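Local coordinates for protein ornithine carbamoyltransferase (Campylobacter jejuni subsp. jejuni, PDB 3TPF) that transfers the carbamoyl group of carbamoyl phosphate to L-ornithine, giving L-citrulline and phosphate in the first step from ornithine to arginine, at residues Leu19-Leu33 with Glu284-Cys298. Numbering follows the deposited sequence.
Sequences LVNHASELKKEPKKL and EEARNRLYVVKALLC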
# COMPACT_ATOMS: atom_id res chain seq x y z
N LEU B 19 -6.71 -19.87 -21.97
CA LEU B 19 -6.70 -18.87 -20.92
C LEU B 19 -8.09 -18.25 -20.75
O LEU B 19 -8.66 -18.15 -19.67
CB LEU B 19 -5.70 -17.77 -21.22
CG LEU B 19 -4.20 -17.98 -20.88
CD1 LEU B 19 -3.37 -16.76 -21.26
CD2 LEU B 19 -4.03 -18.33 -19.41
N VAL B 20 -8.68 -17.88 -21.86
CA VAL B 20 -10.05 -17.42 -21.85
C VAL B 20 -11.00 -18.48 -21.27
O VAL B 20 -11.89 -18.16 -20.49
CB VAL B 20 -10.50 -17.00 -23.24
CG1 VAL B 20 -12.01 -16.93 -23.22
CG2 VAL B 20 -9.85 -15.67 -23.68
N ASN B 21 -10.86 -19.72 -21.67
CA ASN B 21 -11.82 -20.72 -21.18
C ASN B 21 -11.66 -20.95 -19.72
O ASN B 21 -12.60 -21.27 -19.00
CB ASN B 21 -11.70 -22.09 -21.88
CG ASN B 21 -12.13 -22.06 -23.33
OD1 ASN B 21 -12.84 -21.13 -23.81
ND2 ASN B 21 -11.73 -23.11 -24.04
N HIS B 22 -10.43 -20.82 -19.26
CA HIS B 22 -10.18 -21.09 -17.87
C HIS B 22 -10.79 -19.94 -17.05
O HIS B 22 -11.43 -20.18 -16.03
CB HIS B 22 -8.68 -21.21 -17.61
CG HIS B 22 -8.35 -21.74 -16.25
ND1 HIS B 22 -9.26 -22.44 -15.50
CD2 HIS B 22 -7.23 -21.65 -15.49
CE1 HIS B 22 -8.73 -22.76 -14.33
NE2 HIS B 22 -7.50 -22.29 -14.31
N ALA B 23 -10.57 -18.72 -17.55
CA ALA B 23 -11.10 -17.50 -16.93
C ALA B 23 -12.59 -17.71 -16.69
O ALA B 23 -13.14 -17.50 -15.63
CB ALA B 23 -10.83 -16.27 -17.79
N SER B 24 -13.20 -18.22 -17.71
CA SER B 24 -14.60 -18.42 -17.70
C SER B 24 -15.00 -19.44 -16.63
O SER B 24 -15.97 -19.26 -15.94
CB SER B 24 -15.00 -18.90 -19.08
OG SER B 24 -16.35 -18.64 -19.33
N GLU B 25 -14.28 -20.53 -16.55
CA GLU B 25 -14.54 -21.56 -15.52
C GLU B 25 -14.43 -20.93 -14.13
O GLU B 25 -15.22 -21.21 -13.24
CB GLU B 25 -13.55 -22.74 -15.62
CG GLU B 25 -13.94 -23.84 -16.62
CD GLU B 25 -12.72 -24.58 -17.21
OE1 GLU B 25 -12.89 -25.27 -18.24
OE2 GLU B 25 -11.58 -24.48 -16.64
N LEU B 26 -13.42 -20.07 -13.99
CA LEU B 26 -13.12 -19.48 -12.68
C LEU B 26 -14.19 -18.47 -12.29
O LEU B 26 -14.57 -18.35 -11.11
CB LEU B 26 -11.74 -18.83 -12.66
CG LEU B 26 -10.57 -19.81 -12.56
CD1 LEU B 26 -9.28 -19.03 -12.83
CD2 LEU B 26 -10.58 -20.49 -11.19
N LYS B 27 -14.67 -17.75 -13.29
CA LYS B 27 -15.76 -16.81 -13.06
C LYS B 27 -16.99 -17.57 -12.62
O LYS B 27 -17.65 -17.19 -11.68
CB LYS B 27 -16.10 -15.98 -14.29
CG LYS B 27 -17.29 -15.07 -14.10
CD LYS B 27 -17.25 -13.92 -15.11
CE LYS B 27 -18.54 -13.11 -15.28
NZ LYS B 27 -18.27 -11.76 -15.99
N LYS B 28 -17.21 -18.70 -13.23
CA LYS B 28 -18.39 -19.54 -12.85
C LYS B 28 -18.21 -20.13 -11.45
O LYS B 28 -19.12 -20.10 -10.63
CB LYS B 28 -18.69 -20.68 -13.86
N GLU B 29 -17.03 -20.71 -11.21
CA GLU B 29 -16.73 -21.49 -9.98
C GLU B 29 -15.36 -21.13 -9.45
O GLU B 29 -14.35 -21.77 -9.79
CB GLU B 29 -16.81 -23.01 -10.20
CG GLU B 29 -16.90 -23.73 -8.88
CD GLU B 29 -16.54 -25.21 -8.94
OE1 GLU B 29 -17.34 -26.01 -9.51
OE2 GLU B 29 -15.48 -25.58 -8.37
N PRO B 30 -15.30 -20.08 -8.62
CA PRO B 30 -14.02 -19.62 -8.07
C PRO B 30 -13.36 -20.67 -7.19
O PRO B 30 -14.04 -21.35 -6.44
CB PRO B 30 -14.40 -18.39 -7.25
CG PRO B 30 -15.75 -18.00 -7.70
CD PRO B 30 -16.42 -19.21 -8.25
N LYS B 31 -12.05 -20.81 -7.34
CA LYS B 31 -11.24 -21.78 -6.65
C LYS B 31 -9.94 -21.11 -6.22
O LYS B 31 -9.41 -20.24 -6.90
CB LYS B 31 -10.94 -22.99 -7.56
CG LYS B 31 -12.08 -23.99 -7.76
CD LYS B 31 -11.82 -25.07 -8.86
CE LYS B 31 -11.34 -26.48 -8.40
NZ LYS B 31 -10.34 -27.21 -9.29
N LYS B 32 -9.42 -21.55 -5.07
CA LYS B 32 -8.17 -21.01 -4.50
C LYS B 32 -6.96 -21.84 -4.91
O LYS B 32 -6.42 -22.64 -4.17
CB LYS B 32 -8.28 -20.91 -2.99
CG LYS B 32 -9.28 -19.88 -2.48
CD LYS B 32 -9.20 -19.65 -0.96
CE LYS B 32 -10.02 -18.42 -0.50
NZ LYS B 32 -10.57 -18.41 0.88
N LEU B 33 -6.59 -21.65 -6.16
CA LEU B 33 -5.59 -22.48 -6.82
C LEU B 33 -4.13 -22.12 -6.56
O LEU B 33 -3.24 -22.85 -6.89
CB LEU B 33 -5.82 -22.43 -8.33
CG LEU B 33 -7.16 -22.86 -8.94
CD1 LEU B 33 -7.04 -22.42 -10.43
CD2 LEU B 33 -7.47 -24.37 -8.72
N GLU B 284 -18.54 -4.48 -17.90
CA GLU B 284 -18.25 -5.88 -17.70
C GLU B 284 -16.79 -6.12 -18.18
O GLU B 284 -15.98 -6.82 -17.56
CB GLU B 284 -19.25 -6.77 -18.43
CG GLU B 284 -20.32 -7.43 -17.55
CD GLU B 284 -19.72 -8.28 -16.38
OE1 GLU B 284 -20.30 -8.28 -15.24
OE2 GLU B 284 -18.66 -8.98 -16.59
N GLU B 285 -16.45 -5.45 -19.28
CA GLU B 285 -15.14 -5.54 -19.87
C GLU B 285 -14.16 -5.22 -18.75
O GLU B 285 -13.30 -6.01 -18.47
CB GLU B 285 -14.97 -4.57 -21.06
CG GLU B 285 -13.59 -4.56 -21.75
CD GLU B 285 -13.34 -3.40 -22.75
OE1 GLU B 285 -14.32 -2.65 -22.93
OE2 GLU B 285 -12.18 -3.26 -23.33
N ALA B 286 -14.31 -4.04 -18.13
CA ALA B 286 -13.50 -3.56 -16.99
C ALA B 286 -13.26 -4.61 -15.91
O ALA B 286 -12.18 -4.97 -15.51
CB ALA B 286 -14.28 -2.43 -16.37
N ARG B 287 -14.36 -5.15 -15.47
CA ARG B 287 -14.35 -6.12 -14.44
C ARG B 287 -13.76 -7.42 -14.90
O ARG B 287 -13.19 -8.15 -14.12
CB ARG B 287 -15.79 -6.33 -14.04
CG ARG B 287 -16.02 -7.28 -12.91
CD ARG B 287 -17.49 -7.56 -12.89
NE ARG B 287 -17.95 -8.03 -11.60
CZ ARG B 287 -18.92 -8.93 -11.45
NH1 ARG B 287 -19.51 -9.48 -12.53
NH2 ARG B 287 -19.29 -9.30 -10.23
N ASN B 288 -13.96 -7.77 -16.16
CA ASN B 288 -13.57 -9.12 -16.65
C ASN B 288 -12.01 -9.32 -16.73
O ASN B 288 -11.51 -10.39 -16.79
CB ASN B 288 -14.17 -9.37 -18.03
CG ASN B 288 -15.59 -9.90 -18.02
OD1 ASN B 288 -16.07 -10.37 -17.01
ND2 ASN B 288 -16.28 -9.82 -19.18
N ARG B 289 -11.25 -8.27 -16.64
CA ARG B 289 -9.80 -8.40 -16.43
C ARG B 289 -9.36 -9.25 -15.22
O ARG B 289 -8.30 -9.84 -15.19
CB ARG B 289 -9.17 -7.03 -16.22
CG ARG B 289 -7.72 -7.04 -16.54
CD ARG B 289 -7.40 -6.14 -17.75
NE ARG B 289 -6.22 -5.36 -17.38
CZ ARG B 289 -6.25 -4.12 -16.93
NH1 ARG B 289 -5.12 -3.57 -16.48
NH2 ARG B 289 -7.40 -3.41 -16.95
N LEU B 290 -10.22 -9.28 -14.21
CA LEU B 290 -9.98 -10.10 -13.04
C LEU B 290 -9.80 -11.55 -13.43
O LEU B 290 -8.86 -12.18 -13.05
CB LEU B 290 -11.14 -9.97 -12.06
CG LEU B 290 -11.03 -10.88 -10.82
CD1 LEU B 290 -9.73 -10.43 -10.19
CD2 LEU B 290 -12.19 -10.79 -9.86
N TYR B 291 -10.74 -12.07 -14.18
CA TYR B 291 -10.86 -13.55 -14.37
C TYR B 291 -9.73 -14.02 -15.23
O TYR B 291 -9.25 -15.12 -15.15
CB TYR B 291 -12.22 -13.90 -14.96
CG TYR B 291 -13.33 -13.31 -14.15
CD1 TYR B 291 -13.63 -13.82 -12.91
CD2 TYR B 291 -14.02 -12.18 -14.58
CE1 TYR B 291 -14.63 -13.26 -12.14
CE2 TYR B 291 -15.03 -11.62 -13.80
CZ TYR B 291 -15.33 -12.18 -12.59
OH TYR B 291 -16.32 -11.67 -11.77
N VAL B 292 -9.32 -13.11 -16.06
CA VAL B 292 -8.32 -13.37 -17.10
C VAL B 292 -6.93 -13.34 -16.47
O VAL B 292 -6.12 -14.22 -16.66
CB VAL B 292 -8.56 -12.36 -18.28
CG1 VAL B 292 -7.29 -11.97 -18.92
CG2 VAL B 292 -9.50 -12.99 -19.34
N VAL B 293 -6.70 -12.35 -15.63
CA VAL B 293 -5.46 -12.38 -14.83
C VAL B 293 -5.40 -13.67 -13.93
O VAL B 293 -4.37 -14.34 -13.85
CB VAL B 293 -5.26 -11.12 -14.03
CG1 VAL B 293 -4.12 -11.32 -13.02
CG2 VAL B 293 -4.97 -9.94 -15.07
N LYS B 294 -6.51 -14.04 -13.34
CA LYS B 294 -6.54 -15.33 -12.61
C LYS B 294 -6.04 -16.50 -13.41
O LYS B 294 -5.12 -17.23 -13.01
CB LYS B 294 -7.91 -15.62 -12.11
CG LYS B 294 -8.23 -14.90 -10.81
CD LYS B 294 -9.72 -14.88 -10.59
CE LYS B 294 -10.16 -15.30 -9.16
NZ LYS B 294 -11.62 -15.53 -9.07
N ALA B 295 -6.59 -16.65 -14.61
CA ALA B 295 -6.21 -17.77 -15.50
C ALA B 295 -4.72 -17.67 -15.76
O ALA B 295 -3.97 -18.67 -15.73
CB ALA B 295 -6.98 -17.73 -16.83
N LEU B 296 -4.30 -16.47 -16.09
CA LEU B 296 -2.92 -16.25 -16.51
C LEU B 296 -1.96 -16.66 -15.40
O LEU B 296 -0.99 -17.33 -15.62
CB LEU B 296 -2.73 -14.72 -16.80
CG LEU B 296 -1.43 -14.22 -17.28
CD1 LEU B 296 -0.96 -14.99 -18.50
CD2 LEU B 296 -1.68 -12.77 -17.68
N LEU B 297 -2.24 -16.18 -14.22
CA LEU B 297 -1.43 -16.54 -13.07
C LEU B 297 -1.49 -18.09 -12.84
O LEU B 297 -0.41 -18.68 -12.62
CB LEU B 297 -1.90 -15.88 -11.80
CG LEU B 297 -1.81 -14.39 -11.61
CD1 LEU B 297 -2.59 -14.12 -10.28
CD2 LEU B 297 -0.38 -13.85 -11.62
N CYS B 298 -2.63 -18.76 -12.98
CA CYS B 298 -2.56 -20.23 -12.81
C CYS B 298 -1.65 -20.83 -13.86
O CYS B 298 -0.97 -21.87 -13.64
CB CYS B 298 -3.95 -20.93 -12.81
SG CYS B 298 -5.05 -20.30 -11.50
O HOH W 1 -11.03 -17.78 -7.30
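K27 NZ is gripped by two groups of helix 279-302: it donates to N288 OD1 at 2.8 Å, in the carbonyl plane and on a lone pair, and forms a salt bridge with E284 OE2 at 2.9 Å. E138 of helix 126-138 adds a further salt bridge to this ammonium group and also accepts from N288 ND2, which fixes the amide with its oxygen turned to the lysine. The other oxygen of the E284 carboxylate, OE1, makes a salt bridge with R287 NH1 whose hydrogen bond is weak. With CG anti to the backbone N (chi1 176°) and the chain extended beyond it, K27 runs across the Y291 ring; its CD lies 3.6 Å from the ring centroid, 18° off the normal, a CH-pi contact over one face. The tyrosine OH in turn sits over the R287 guanidinium.

Where the axes pass 7.9 Å apart, crossing at 114°, two alanines allow the close approach: A23 CB packs on Y291 O and V292 CG2, A295 CB on L19 O and A23 N. At one end of the crossing L19 sets CD1 against L296 CD1 and CD2 against L296 CA. At the other, L26 CD1 touches K294 CB and one face of the H22 ring. Beyond the helix, a water joins K31 O to K294 NZ, whose charge is paired with E60.

Helix 13-28 of the carbamoyl phosphate domain is thus joined to helix 279-302, which returns from the ornithine domain and carries R289, predicted to bind carbamoyl phosphate; the lysine charge at this joint is probably stabilised by E284 and E138, which would also offset R287 nearby.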